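Putative peptidase (Bacteroides fragilis, PDB 5DYN) is a cysteine protease of the clostripain family, probably the enzyme that activates the B. fragilis toxin by proteolytic cleavage. Local coordinates at residues F29-F34 and A63-V68; A37-Y42 and T230-V235; S54-P59 and G108-V113. All blocks are in the same frame, centred on the assembly; numbering follows the deposited sequence.

Contact 1: residues F29-F34 and A63-V68; sequences FFDACF and APYQTV. With NA (sodium ion), chain J; NA (sodium ion), chain E.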
ATOM      1  N   PHE B  29      -0.822  -4.367  -4.884  1.00 31.82           N
ATOM      2  CA  PHE B  29       0.440  -4.300  -4.159  1.00 32.72           C
ATOM      3  C   PHE B  29       1.003  -2.881  -4.193  1.00 35.81           C
ATOM      4  O   PHE B  29       1.431  -2.395  -5.240  1.00 35.34           O
ATOM      5  CB  PHE B  29       1.448  -5.295  -4.748  1.00 31.64           C
ATOM      6  CG  PHE B  29       2.803  -5.260  -4.090  1.00 39.16           C
ATOM      7  CD1 PHE B  29       2.939  -4.923  -2.751  1.00 33.77           C
ATOM      8  CD2 PHE B  29       3.944  -5.556  -4.819  1.00 33.09           C
ATOM      9  CE1 PHE B  29       4.184  -4.883  -2.155  1.00 33.92           C
ATOM     10  CE2 PHE B  29       5.191  -5.519  -4.227  1.00 35.85           C
ATOM     11  CZ  PHE B  29       5.311  -5.183  -2.892  1.00 39.90           C
ATOM     12  N   PHE B  30       0.995  -2.225  -3.036  1.00 34.28           N
ATOM     13  CA  PHE B  30       1.587  -0.899  -2.898  1.00 30.59           C
ATOM     14  C   PHE B  30       3.001  -0.980  -2.340  1.00 32.54           C
ATOM     15  O   PHE B  30       3.201  -0.994  -1.124  1.00 32.95           O
ATOM     16  CB  PHE B  30       0.730  -0.011  -1.994  1.00 31.10           C
ATOM     17  CG  PHE B  30      -0.457   0.594  -2.684  1.00 32.40           C
ATOM     18  CD1 PHE B  30      -1.621  -0.133  -2.856  1.00 31.02           C
ATOM     19  CD2 PHE B  30      -0.409   1.894  -3.156  1.00 30.74           C
ATOM     20  CE1 PHE B  30      -2.714   0.423  -3.489  1.00 32.27           C
ATOM     21  CE2 PHE B  30      -1.499   2.456  -3.793  1.00 33.25           C
ATOM     22  CZ  PHE B  30      -2.653   1.718  -3.959  1.00 27.02           C
ATOM     23  N   ASP B  31       3.983  -1.039  -3.231  1.00 35.99           N
ATOM     24  CA  ASP B  31       5.378  -0.919  -2.830  1.00 35.04           C
ATOM     25  C   ASP B  31       5.656   0.549  -2.528  1.00 35.97           C
ATOM     26  O   ASP B  31       6.397   1.214  -3.253  1.00 31.49           O
ATOM     27  CB  ASP B  31       6.315  -1.436  -3.922  1.00 33.58           C
ATOM     28  CG  ASP B  31       7.646  -1.910  -3.372  1.00 37.95           C
ATOM     29  OD1 ASP B  31       7.918  -1.665  -2.175  1.00 36.40           O
ATOM     30  OD2 ASP B  31       8.426  -2.517  -4.139  1.00 35.68           O
ATOM     31  N   ALA B  32       5.036   1.047  -1.461  1.00 31.91           N
ATOM     32  CA  ALA B  32       5.082   2.460  -1.112  1.00 28.87           C
ATOM     33  C   ALA B  32       4.755   2.643   0.366  1.00 30.58           C
ATOM     34  O   ALA B  32       4.172   1.759   0.993  1.00 34.90           O
ATOM     35  CB  ALA B  32       4.116   3.253  -1.977  1.00 28.41           C
ATOM     36  N   CYS B  33       5.127   3.795   0.917  1.00 29.59           N
ATOM     37  CA  CYS B  33       4.985   4.048   2.347  1.00 35.24           C
ATOM     38  C   CYS B  33       3.539   4.195   2.806  1.00 30.50           C
ATOM     39  O   CYS B  33       2.706   4.745   2.092  1.00 30.16           O
ATOM     40  CB  CYS B  33       5.759   5.310   2.736  1.00 36.31           C
ATOM     41  SG  CYS B  33       7.503   5.034   3.099  1.00 38.49           S
ATOM     42  N   PHE B  34       3.257   3.678   4.001  1.00 33.19           N
ATOM     43  CA  PHE B  34       2.050   4.025   4.755  1.00 28.97           C
ATOM     44  C   PHE B  34       0.728   3.629   4.101  1.00 30.49           C
ATOM     45  O   PHE B  34      -0.325   4.105   4.517  1.00 30.73           O
ATOM     46  CB  PHE B  34       2.020   5.537   5.013  1.00 29.63           C
ATOM     47  CG  PHE B  34       3.184   6.054   5.814  1.00 30.15           C
ATOM     48  CD1 PHE B  34       3.531   5.476   7.026  1.00 28.85           C
ATOM     49  CD2 PHE B  34       3.920   7.142   5.362  1.00 34.68           C
ATOM     50  CE1 PHE B  34       4.595   5.969   7.769  1.00 29.16           C
ATOM     51  CE2 PHE B  34       4.986   7.637   6.097  1.00 30.56           C
ATOM     52  CZ  PHE B  34       5.320   7.052   7.303  1.00 31.24           C
ATOM     53  N   ALA B  63      10.591  -3.933  -2.819  1.00 34.04           N
ATOM     54  CA  ALA B  63      10.425  -5.375  -2.926  1.00 39.09           C
ATOM     55  C   ALA B  63      11.633  -6.045  -3.579  1.00 42.17           C
ATOM     56  O   ALA B  63      12.267  -5.470  -4.464  1.00 38.40           O
ATOM     57  CB  ALA B  63       9.159  -5.698  -3.711  1.00 36.59           C
ATOM     58  N   PRO B  64      11.961  -7.266  -3.124  1.00 43.52           N
ATOM     59  CA  PRO B  64      12.912  -8.130  -3.829  1.00 36.30           C
ATOM     60  C   PRO B  64      12.239  -8.732  -5.052  1.00 33.72           C
ATOM     61  O   PRO B  64      11.815  -9.888  -5.024  1.00 37.99           O
ATOM     62  CB  PRO B  64      13.255  -9.201  -2.792  1.00 35.79           C
ATOM     63  CG  PRO B  64      12.032  -9.279  -1.938  1.00 39.33           C
ATOM     64  CD  PRO B  64      11.486  -7.877  -1.870  1.00 36.81           C
ATOM     65  N   TYR B  65      12.139  -7.946  -6.117  1.00 36.15           N
ATOM     66  CA  TYR B  65      11.367  -8.341  -7.291  1.00 38.19           C
ATOM     67  C   TYR B  65      11.931  -9.570  -8.000  1.00 40.71           C
ATOM     68  O   TYR B  65      11.305 -10.098  -8.916  1.00 39.58           O
ATOM     69  CB  TYR B  65      11.263  -7.168  -8.271  1.00 39.54           C
ATOM     70  CG  TYR B  65      10.325  -6.079  -7.798  1.00 41.80           C
ATOM     71  CD1 TYR B  65       8.947  -6.231  -7.899  1.00 37.84           C
ATOM     72  CD2 TYR B  65      10.815  -4.901  -7.246  1.00 32.67           C
ATOM     73  CE1 TYR B  65       8.083  -5.245  -7.462  1.00 35.31           C
ATOM     74  CE2 TYR B  65       9.957  -3.908  -6.807  1.00 37.59           C
ATOM     75  CZ  TYR B  65       8.592  -4.085  -6.918  1.00 37.65           C
ATOM     76  OH  TYR B  65       7.730  -3.102  -6.483  1.00 34.39           O
ATOM     77  N   GLN B  66      13.103 -10.034  -7.576  1.00 39.55           N
ATOM     78  CA  GLN B  66      13.640 -11.278  -8.110  1.00 43.57           C
ATOM     79  C   GLN B  66      12.839 -12.463  -7.570  1.00 41.94           C
ATOM     80  O   GLN B  66      12.760 -13.510  -8.208  1.00 38.87           O
ATOM     81  CB  GLN B  66      15.127 -11.431  -7.776  1.00 42.14           C
ATOM     82  CG  GLN B  66      15.453 -11.462  -6.294  1.00 39.90           C
ATOM     83  CD  GLN B  66      15.819 -10.098  -5.744  1.00 41.42           C
ATOM     84  OE1 GLN B  66      15.354  -9.070  -6.234  1.00 37.12           O
ATOM     85  NE2 GLN B  66      16.662 -10.084  -4.720  1.00 49.51           N
ATOM     86  N   THR B  67      12.233 -12.286  -6.397  1.00 42.92           N
ATOM     87  CA  THR B  67      11.385 -13.321  -5.814  1.00 38.11           C
ATOM     88  C   THR B  67       9.913 -12.910  -5.792  1.00 45.96           C
ATOM     89  O   THR B  67       9.025 -13.763  -5.818  1.00 46.20           O
ATOM     90  CB  THR B  67      11.817 -13.669  -4.384  1.00 34.59           C
ATOM     91  OG1 THR B  67      11.635 -12.529  -3.537  1.00 38.32           O
ATOM     92  CG2 THR B  67      13.279 -14.097  -4.356  1.00 39.08           C
ATOM     93  N   VAL B  68       9.657 -11.604  -5.750  1.00 45.51           N
ATOM     94  CA  VAL B  68       8.286 -11.099  -5.714  1.00 40.70           C
ATOM     95  C   VAL B  68       7.595 -11.302  -7.062  1.00 46.65           C
ATOM     96  O   VAL B  68       6.414 -11.656  -7.114  1.00 43.65           O
ATOM     97  CB  VAL B  68       8.238  -9.603  -5.323  1.00 32.94           C
ATOM     98  CG1 VAL B  68       6.820  -9.063  -5.436  1.00 36.43           C
ATOM     99  CG2 VAL B  68       8.755  -9.412  -3.911  1.00 35.38           C
TER
HETATM  100 NA    NA J 405      -0.410   3.698   7.167  1.00 40.08          NA
HETATM  101 NA    NA E 403      14.328  -3.996  -4.923  1.00 41.11          NA
HETATM  102  O   HOH W   1      16.743  -3.407  -4.337  1.00 35.06           O

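Contact 2: residues A37-Y42 and T230-V235; sequences AVEVAY and TEWYKV. With NA (sodium ion), chain G.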
ATOM      1  N   ALA B  37      -3.483   1.203   5.123  1.00 31.30           N
ATOM      2  CA  ALA B  37      -4.384   1.935   6.000  1.00 30.37           C
ATOM      3  C   ALA B  37      -5.821   1.498   5.759  1.00 28.94           C
ATOM      4  O   ALA B  37      -6.198   1.180   4.631  1.00 29.41           O
ATOM      5  CB  ALA B  37      -4.239   3.432   5.781  1.00 27.91           C
ATOM      6  N   VAL B  38      -6.622   1.488   6.820  1.00 28.01           N
ATOM      7  CA  VAL B  38      -8.016   1.078   6.713  1.00 28.60           C
ATOM      8  C   VAL B  38      -8.769   1.992   5.740  1.00 26.95           C
ATOM      9  O   VAL B  38      -9.667   1.547   5.029  1.00 31.95           O
ATOM     10  CB  VAL B  38      -8.710   1.069   8.104  1.00 30.38           C
ATOM     11  CG1 VAL B  38      -8.686   2.452   8.746  1.00 28.94           C
ATOM     12  CG2 VAL B  38     -10.133   0.541   7.998  1.00 25.73           C
ATOM     13  N   GLU B  39      -8.369   3.258   5.682  1.00 30.30           N
ATOM     14  CA  GLU B  39      -9.027   4.233   4.823  1.00 27.34           C
ATOM     15  C   GLU B  39      -8.701   3.999   3.352  1.00 27.15           C
ATOM     16  O   GLU B  39      -9.521   4.263   2.473  1.00 32.01           O
ATOM     17  CB  GLU B  39      -8.631   5.652   5.225  1.00 23.40           C
ATOM     18  CG  GLU B  39      -8.994   6.011   6.660  1.00 21.42           C
ATOM     19  CD  GLU B  39      -7.891   5.672   7.657  1.00 30.68           C
ATOM     20  OE1 GLU B  39      -6.932   4.958   7.288  1.00 26.27           O
ATOM     21  OE2 GLU B  39      -7.987   6.123   8.817  1.00 27.18           O
ATOM     22  N   VAL B  40      -7.498   3.510   3.085  1.00 28.26           N
ATOM     23  CA  VAL B  40      -7.107   3.182   1.721  1.00 25.72           C
ATOM     24  C   VAL B  40      -7.725   1.849   1.317  1.00 30.69           C
ATOM     25  O   VAL B  40      -8.233   1.699   0.204  1.00 34.22           O
ATOM     26  CB  VAL B  40      -5.577   3.121   1.573  1.00 26.20           C
ATOM     27  CG1 VAL B  40      -5.191   2.754   0.146  1.00 24.50           C
ATOM     28  CG2 VAL B  40      -4.962   4.455   1.975  1.00 24.43           C
ATOM     29  N   ALA B  41      -7.685   0.891   2.236  1.00 32.80           N
ATOM     30  CA  ALA B  41      -8.299  -0.413   2.019  1.00 33.19           C
ATOM     31  C   ALA B  41      -9.782  -0.274   1.703  1.00 31.86           C
ATOM     32  O   ALA B  41     -10.284  -0.897   0.768  1.00 35.68           O
ATOM     33  CB  ALA B  41      -8.099  -1.303   3.234  1.00 29.39           C
ATOM     34  N   TYR B  42     -10.484   0.549   2.475  1.00 28.91           N
ATOM     35  CA  TYR B  42     -11.914   0.722   2.257  1.00 32.11           C
ATOM     36  C   TYR B  42     -12.182   1.456   0.950  1.00 31.97           C
ATOM     37  O   TYR B  42     -13.079   1.082   0.201  1.00 35.20           O
ATOM     38  CB  TYR B  42     -12.574   1.472   3.418  1.00 31.59           C
ATOM     39  CG  TYR B  42     -14.082   1.539   3.283  1.00 35.46           C
ATOM     40  CD1 TYR B  42     -14.887   0.509   3.751  1.00 37.28           C
ATOM     41  CD2 TYR B  42     -14.698   2.622   2.668  1.00 31.66           C
ATOM     42  CE1 TYR B  42     -16.265   0.560   3.618  1.00 33.86           C
ATOM     43  CE2 TYR B  42     -16.073   2.680   2.528  1.00 38.54           C
ATOM     44  CZ  TYR B  42     -16.852   1.646   3.003  1.00 41.59           C
ATOM     45  OH  TYR B  42     -18.222   1.703   2.867  1.00 48.68           O
ATOM     46  N   THR B 230     -12.788  11.336   3.593  1.00 31.07           N
ATOM     47  CA  THR B 230     -12.580   9.917   3.330  1.00 31.89           C
ATOM     48  C   THR B 230     -13.909   9.176   3.406  1.00 35.00           C
ATOM     49  O   THR B 230     -14.799   9.558   4.167  1.00 36.49           O
ATOM     50  CB  THR B 230     -11.574   9.287   4.319  1.00 30.50           C
ATOM     51  OG1 THR B 230     -12.125   9.288   5.640  1.00 34.14           O
ATOM     52  CG2 THR B 230     -10.278  10.065   4.325  1.00 24.73           C
ATOM     53  N   GLU B 231     -14.052   8.124   2.606  1.00 34.43           N
ATOM     54  CA  GLU B 231     -15.274   7.331   2.609  0.53 35.17           C
ATOM     55  C   GLU B 231     -15.365   6.476   3.870  1.00 36.35           C
ATOM     56  O   GLU B 231     -16.456   6.138   4.329  1.00 37.59           O
ATOM     57  CB  GLU B 231     -15.344   6.450   1.360  0.53 35.87           C
ATOM     58  CG  GLU B 231     -15.203   7.214   0.050  0.53 38.20           C
ATOM     59  CD  GLU B 231     -16.282   8.265  -0.143  0.53 36.95           C
ATOM     60  OE1 GLU B 231     -17.400   8.080   0.380  0.53 37.44           O
ATOM     61  OE2 GLU B 231     -16.010   9.279  -0.817  0.53 41.86           O
ATOM     62  N   TRP B 232     -14.210   6.130   4.430  1.00 35.16           N
ATOM     63  CA  TRP B 232     -14.177   5.354   5.664  1.00 31.14           C
ATOM     64  C   TRP B 232     -14.784   6.152   6.811  1.00 29.21           C
ATOM     65  O   TRP B 232     -15.529   5.611   7.618  1.00 34.36           O
ATOM     66  CB  TRP B 232     -12.748   4.933   6.009  1.00 31.56           C
ATOM     67  CG  TRP B 232     -12.622   4.344   7.381  1.00 29.67           C
ATOM     68  CD1 TRP B 232     -12.140   4.965   8.497  1.00 25.27           C
ATOM     69  CD2 TRP B 232     -12.993   3.021   7.787  1.00 33.52           C
ATOM     70  NE1 TRP B 232     -12.181   4.109   9.570  1.00 30.02           N
ATOM     71  CE2 TRP B 232     -12.700   2.908   9.163  1.00 28.97           C
ATOM     72  CE3 TRP B 232     -13.540   1.918   7.121  1.00 30.48           C
ATOM     73  CZ2 TRP B 232     -12.937   1.739   9.885  1.00 29.04           C
ATOM     74  CZ3 TRP B 232     -13.775   0.757   7.840  1.00 30.89           C
ATOM     75  CH2 TRP B 232     -13.474   0.677   9.208  1.00 34.43           C
ATOM     76  N   TYR B 233     -14.467   7.440   6.868  1.00 29.22           N
ATOM     77  CA  TYR B 233     -15.034   8.333   7.875  1.00 33.68           C
ATOM     78  C   TYR B 233     -16.560   8.271   7.890  1.00 36.70           C
ATOM     79  O   TYR B 233     -17.175   8.194   8.952  1.00 33.59           O
ATOM     80  CB  TYR B 233     -14.573   9.773   7.623  1.00 32.19           C
ATOM     81  CG  TYR B 233     -15.385  10.826   8.348  1.00 31.51           C
ATOM     82  CD1 TYR B 233     -15.056  11.219   9.640  1.00 33.62           C
ATOM     83  CD2 TYR B 233     -16.478  11.433   7.738  1.00 34.40           C
ATOM     84  CE1 TYR B 233     -15.796  12.181  10.305  1.00 34.33           C
ATOM     85  CE2 TYR B 233     -17.224  12.391   8.393  1.00 26.77           C
ATOM     86  CZ  TYR B 233     -16.878  12.762   9.674  1.00 36.35           C
ATOM     87  OH  TYR B 233     -17.622  13.718  10.324  1.00 35.68           O
ATOM     88  N   LYS B 234     -17.157   8.303   6.704  1.00 36.43           N
ATOM     89  CA  LYS B 234     -18.610   8.353   6.566  1.00 37.71           C
ATOM     90  C   LYS B 234     -19.300   7.088   7.084  1.00 40.30           C
ATOM     91  O   LYS B 234     -20.455   7.138   7.509  1.00 35.14           O
ATOM     92  CB  LYS B 234     -18.981   8.592   5.099  1.00 31.85           C
ATOM     93  CG  LYS B 234     -18.447   9.910   4.546  1.00 36.25           C
ATOM     94  CD  LYS B 234     -18.520   9.971   3.027  1.00 43.95           C
ATOM     95  CE  LYS B 234     -17.849  11.234   2.496  1.00 47.34           C
ATOM     96  NZ  LYS B 234     -17.647  11.185   1.017  1.00 47.35           N
ATOM     97  N   VAL B 235     -18.590   5.964   7.064  1.00 38.62           N
ATOM     98  CA  VAL B 235     -19.191   4.684   7.432  1.00 36.17           C
ATOM     99  C   VAL B 235     -18.602   4.069   8.701  1.00 33.38           C
ATOM    100  O   VAL B 235     -19.100   3.056   9.186  1.00 36.37           O
ATOM    101  CB  VAL B 235     -19.052   3.652   6.285  1.00 38.07           C
ATOM    102  CG1 VAL B 235     -19.843   4.100   5.066  1.00 26.58           C
ATOM    103  CG2 VAL B 235     -17.587   3.438   5.931  1.00 32.69           C
TER
HETATM  104 NA    NA G 402     -10.726   5.221  11.475  1.00 40.09          NA
HETATM  105  O   HOH W   2     -11.755   5.507   2.767  1.00 32.21           O

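Contact 3: residues S54-P59 and G108-V113; sequences SPTEIP and GVSVGV. With NA (sodium ion), chain J.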
ATOM      1  N   SER B  54       2.756  -1.732   3.659  1.00 29.20           N
ATOM      2  CA  SER B  54       3.127  -1.573   5.058  1.00 30.36           C
ATOM      3  C   SER B  54       2.316  -0.451   5.676  1.00 30.06           C
ATOM      4  O   SER B  54       2.044   0.546   5.016  1.00 34.44           O
ATOM      5  CB  SER B  54       4.621  -1.277   5.203  1.00 32.09           C
ATOM      6  OG  SER B  54       4.962  -1.034   6.556  1.00 26.19           O
ATOM      7  N   PRO B  55       1.918  -0.613   6.945  1.00 31.80           N
ATOM      8  CA  PRO B  55       1.237   0.475   7.652  1.00 32.41           C
ATOM      9  C   PRO B  55       2.211   1.600   7.984  1.00 36.41           C
ATOM     10  O   PRO B  55       1.799   2.735   8.240  1.00 28.81           O
ATOM     11  CB  PRO B  55       0.714  -0.204   8.921  1.00 32.03           C
ATOM     12  CG  PRO B  55       1.660  -1.339   9.147  1.00 36.09           C
ATOM     13  CD  PRO B  55       2.046  -1.823   7.776  1.00 30.62           C
ATOM     14  N   THR B  56       3.501   1.276   7.971  1.00 27.62           N
ATOM     15  CA  THR B  56       4.540   2.255   8.248  1.00 30.95           C
ATOM     16  C   THR B  56       5.419   2.463   7.009  1.00 35.55           C
ATOM     17  O   THR B  56       4.966   2.259   5.880  1.00 30.52           O
ATOM     18  CB  THR B  56       5.402   1.828   9.459  1.00 33.82           C
ATOM     19  OG1 THR B  56       6.407   2.818   9.710  1.00 33.91           O
ATOM     20  CG2 THR B  56       6.063   0.472   9.212  1.00 28.10           C
ATOM     21  N   GLU B  57       6.668   2.872   7.213  1.00 33.04           N
ATOM     22  CA  GLU B  57       7.551   3.186   6.093  1.00 33.60           C
ATOM     23  C   GLU B  57       8.080   1.949   5.369  1.00 31.35           C
ATOM     24  O   GLU B  57       8.414   0.940   5.991  1.00 30.92           O
ATOM     25  CB  GLU B  57       8.722   4.041   6.574  1.00 32.03           C
ATOM     26  CG  GLU B  57       8.285   5.343   7.214  1.00 35.02           C
ATOM     27  CD  GLU B  57       9.448   6.163   7.726  1.00 37.34           C
ATOM     28  OE1 GLU B  57      10.403   6.389   6.953  1.00 29.46           O
ATOM     29  OE2 GLU B  57       9.404   6.584   8.904  1.00 27.29           O
ATOM     30  N   ILE B  58       8.144   2.048   4.044  1.00 31.47           N
ATOM     31  CA  ILE B  58       8.692   1.000   3.187  1.00 33.06           C
ATOM     32  C   ILE B  58      10.160   1.293   2.865  1.00 32.79           C
ATOM     33  O   ILE B  58      10.507   2.428   2.540  1.00 32.31           O
ATOM     34  CB  ILE B  58       7.874   0.873   1.875  1.00 35.65           C
ATOM     35  CG1 ILE B  58       6.611   0.044   2.108  1.00 30.08           C
ATOM     36  CG2 ILE B  58       8.704   0.251   0.757  1.00 30.93           C
ATOM     37  CD1 ILE B  58       6.891  -1.410   2.422  1.00 32.90           C
ATOM     38  N   PRO B  59      11.029   0.274   2.972  1.00 35.54           N
ATOM     39  CA  PRO B  59      12.451   0.416   2.633  1.00 33.66           C
ATOM     40  C   PRO B  59      12.662   0.946   1.217  1.00 32.22           C
ATOM     41  O   PRO B  59      11.936   0.551   0.308  1.00 35.02           O
ATOM     42  CB  PRO B  59      12.987  -1.016   2.758  1.00 36.52           C
ATOM     43  CG  PRO B  59      12.065  -1.680   3.719  1.00 32.81           C
ATOM     44  CD  PRO B  59      10.710  -1.079   3.462  1.00 35.77           C
ATOM     45  N   GLY B 108      15.244  -4.364   8.499  1.00 33.78           N
ATOM     46  CA  GLY B 108      14.043  -5.176   8.499  1.00 38.40           C
ATOM     47  C   GLY B 108      12.885  -4.524   7.769  1.00 40.54           C
ATOM     48  O   GLY B 108      13.079  -3.594   6.981  1.00 37.33           O
ATOM     49  N   VAL B 109      11.678  -5.007   8.046  1.00 40.39           N
ATOM     50  CA  VAL B 109      10.485  -4.582   7.323  1.00 35.60           C
ATOM     51  C   VAL B 109       9.219  -5.099   8.012  1.00 36.29           C
ATOM     52  O   VAL B 109       9.287  -5.955   8.897  1.00 36.81           O
ATOM     53  CB  VAL B 109      10.517  -5.081   5.856  1.00 32.51           C
ATOM     54  CG1 VAL B 109      10.068  -6.536   5.774  1.00 37.46           C
ATOM     55  CG2 VAL B 109       9.662  -4.200   4.954  1.00 30.54           C
ATOM     56  N   SER B 110       8.068  -4.569   7.608  1.00 34.10           N
ATOM     57  CA  SER B 110       6.778  -5.086   8.046  1.00 34.06           C
ATOM     58  C   SER B 110       5.791  -5.067   6.880  1.00 36.39           C
ATOM     59  O   SER B 110       5.627  -4.048   6.213  1.00 29.56           O
ATOM     60  CB  SER B 110       6.237  -4.273   9.222  1.00 30.56           C
ATOM     61  OG  SER B 110       5.899  -2.956   8.825  1.00 32.59           O
ATOM     62  N   VAL B 111       5.145  -6.202   6.632  1.00 40.95           N
ATOM     63  CA  VAL B 111       4.205  -6.328   5.522  1.00 36.85           C
ATOM     64  C   VAL B 111       2.877  -6.919   5.989  1.00 39.42           C
ATOM     65  O   VAL B 111       2.850  -7.884   6.755  1.00 36.14           O
ATOM     66  CB  VAL B 111       4.778  -7.216   4.390  1.00 39.87           C
ATOM     67  CG1 VAL B 111       3.801  -7.299   3.223  1.00 32.64           C
ATOM     68  CG2 VAL B 111       6.121  -6.684   3.921  1.00 37.56           C
ATOM     69  N   GLY B 112       1.777  -6.332   5.527  1.00 34.30           N
ATOM     70  CA  GLY B 112       0.459  -6.850   5.835  1.00 34.90           C
ATOM     71  C   GLY B 112      -0.380  -7.068   4.590  1.00 34.42           C
ATOM     72  O   GLY B 112      -0.198  -6.386   3.582  1.00 33.82           O
ATOM     73  N   VAL B 113      -1.294  -8.029   4.650  1.00 32.66           N
ATOM     74  CA  VAL B 113      -2.253  -8.226   3.569  1.00 34.28           C
ATOM     75  C   VAL B 113      -3.677  -8.155   4.106  1.00 37.50           C
ATOM     76  O   VAL B 113      -4.028  -8.851   5.058  1.00 38.51           O
ATOM     77  CB  VAL B 113      -2.050  -9.569   2.851  1.00 39.57           C
ATOM     78  CG1 VAL B 113      -3.011  -9.687   1.682  1.00 34.61           C
ATOM     79  CG2 VAL B 113      -0.627  -9.696   2.365  1.00 39.49           C
TER
HETATM   80 NA    NA J 405      -0.410   3.698   7.167  1.00 40.08          NA

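Contact 1: residues F29-F34 and A63-V68
Asp31 of strand 25-31 reaches to the backbone N of Ala63 and the hydroxyl of Tyr65. The strand belongs to the central sheet of the caspase-like alpha/beta fold of clan CD peptidases. Asp31 also begins the run Asp31-Ala32-Cys33, which matches the Asp-Ala-Cys motif that holds the nucleophile in clostripain relatives, so Cys33 is probably the nucleophile.

Asp31 OD2 uses its syn lone pair for Ala63 N, at 2.9 Å and an N-H...O angle of 156°. The same oxygen accepts a weak bond from Tyr65 OH, 2.5 Å away. The carboxylate and the phenol ring are turned 52° from each other. OD1 is taken by Tyr86 OH of helix 78-92, so both oxygens of this buried carboxylate have partners.

Phe29 carries the apolar half. Its CG lies opposite the backbone N (chi1 178°), which extends the ring toward segment 63-68. Ala63 CB sits at the ring edge, in plane, 4.0 Å from CZ. Val68 CG1 meets CE2 at 4.1 Å from an oblique direction. Ala63 CB also lies above the rim of the Tyr65 ring, so this methyl touches both rings, at the edge of one and over the rim of the other.

Farther out, Ala63 O binds a sodium ion together with Pro61 O and with Glu38 and Asp35 of the other chain. Residues 29-31 pair in parallel with a strand of that chain, so the sheet continues across the interface. Pro64 is at the N-cap position of helix 65-72, and its O accepts from Thr67 N, Val68 N and, at 3.0 Å, Thr67 OG1.

Contact 2: residues A37-Y42 and T230-V235
Val38 CG2 sits almost squarely over the six-membered ring of Trp232, 3.4 Å from its centroid and 5° off the normal. This close CH-pi contact joins helix 38-43 to the weakly bonded helix 231-236. The axes of 38-42 and 231-235 approach to 9.2 Å, nearly perpendicular at 95°.

Tyr42 meets the same indole differently. The edge of Trp232 is turned toward the tyrosine face in an offset edge-to-face pair, with planes at 66°. Tyr42 CG is opposite its backbone N, which sends the ring across to the second helix. There Val235 CG2 lies over a face of the phenol ring, 3.5 Å from CZ. Glu39 adds its aliphatic part, CG packing obliquely 3.8 Å from Trp232 CD1. Its carboxylate end goes to Tyr214 N.

No direct hydrogen bond links the segments. Water 2 bridges them instead, donating to Glu39 O at 2.6 Å and accepting from Trp232 N at 3.0 Å. A modelled sodium ion lies in the indole plane, 2.6 Å from Trp232 NE1. An N-H is an unusual cation ligand, so the ion's identity is doubtful. Thr213 OG1, Tyr227 OH and Trp238 NE1 complete its site.

Thr230 OG1 caps the second helix by accepting from Tyr233 N. Helix 119-127 packs against both sides of the contact, with Ala123 touching Trp232 and Val235 and Leu119 touching Val38. Strand 212-213 lies along the start of helix 38-43.

Contact 3: residues S54-P59 and G108-V113
Ser54 OG and Ser110 OG share a hydrogen bond of 3.1 Å, in which either could be the donor. It ties the loop after strand 50-53 to the start of strand 110-115, the next strand of the mixed sheet. Ser54 OG also accepts from Thr56 N at 3.1 Å, with an N-H...O angle of 148°. This closes an ST turn. With OG opposite the backbone N (chi1 176°), the hydroxyl lies within reach of both Thr56 N and Ser110 OG.

Pro55 turns its O to a sodium ion at 2.6 Å, a site shared with Phe34 O and Ser212 OG. Its CD edge lies near Ser110 OG. Thr56 then packs its methyl CG2 3.5 Å from Ser110 OG, while its OG1 bonds to Tyr148 O.

Farther on, Pro59 makes the apolar end of the contact. Its CD meets Val109 CG2 at 3.6 Å, the two side chains crossing at about a right angle. Its CG comes within 3.9 Å of Gly108 O.

The contact is polar at Ser54 and mainly apolar at Pro59. The buried Ser54 hydroxyl both shapes its own turn and holds that turn to the strand, whereas Pro59 and Val109 meet by van der Waals packing alone.

Overall arrangement
Contacts 1 and 3 are close neighbours, with centres 9 Å apart. Phe34 N probably bonds to Thr56 O at 2.9 Å, and Phe34 O and Pro55 O bind the same sodium ion. Both contacts reach the central sheet. Contact 2 lies farther off, its centre 23 Å from contact 1 and 19 Å from contact 3. It is joined to contact 1 through the chain, since strand 25-31 leads to helix 38-43. Contact 3 is nested in the loop that contact 2 closes. Cys33 of contact 1 touches contact 3, with its SG packed 3.2 Å from Ile58 N. As the probable nucleophile of the Asp-Ala-Cys motif, it would place the active site beside contacts 1 and 3.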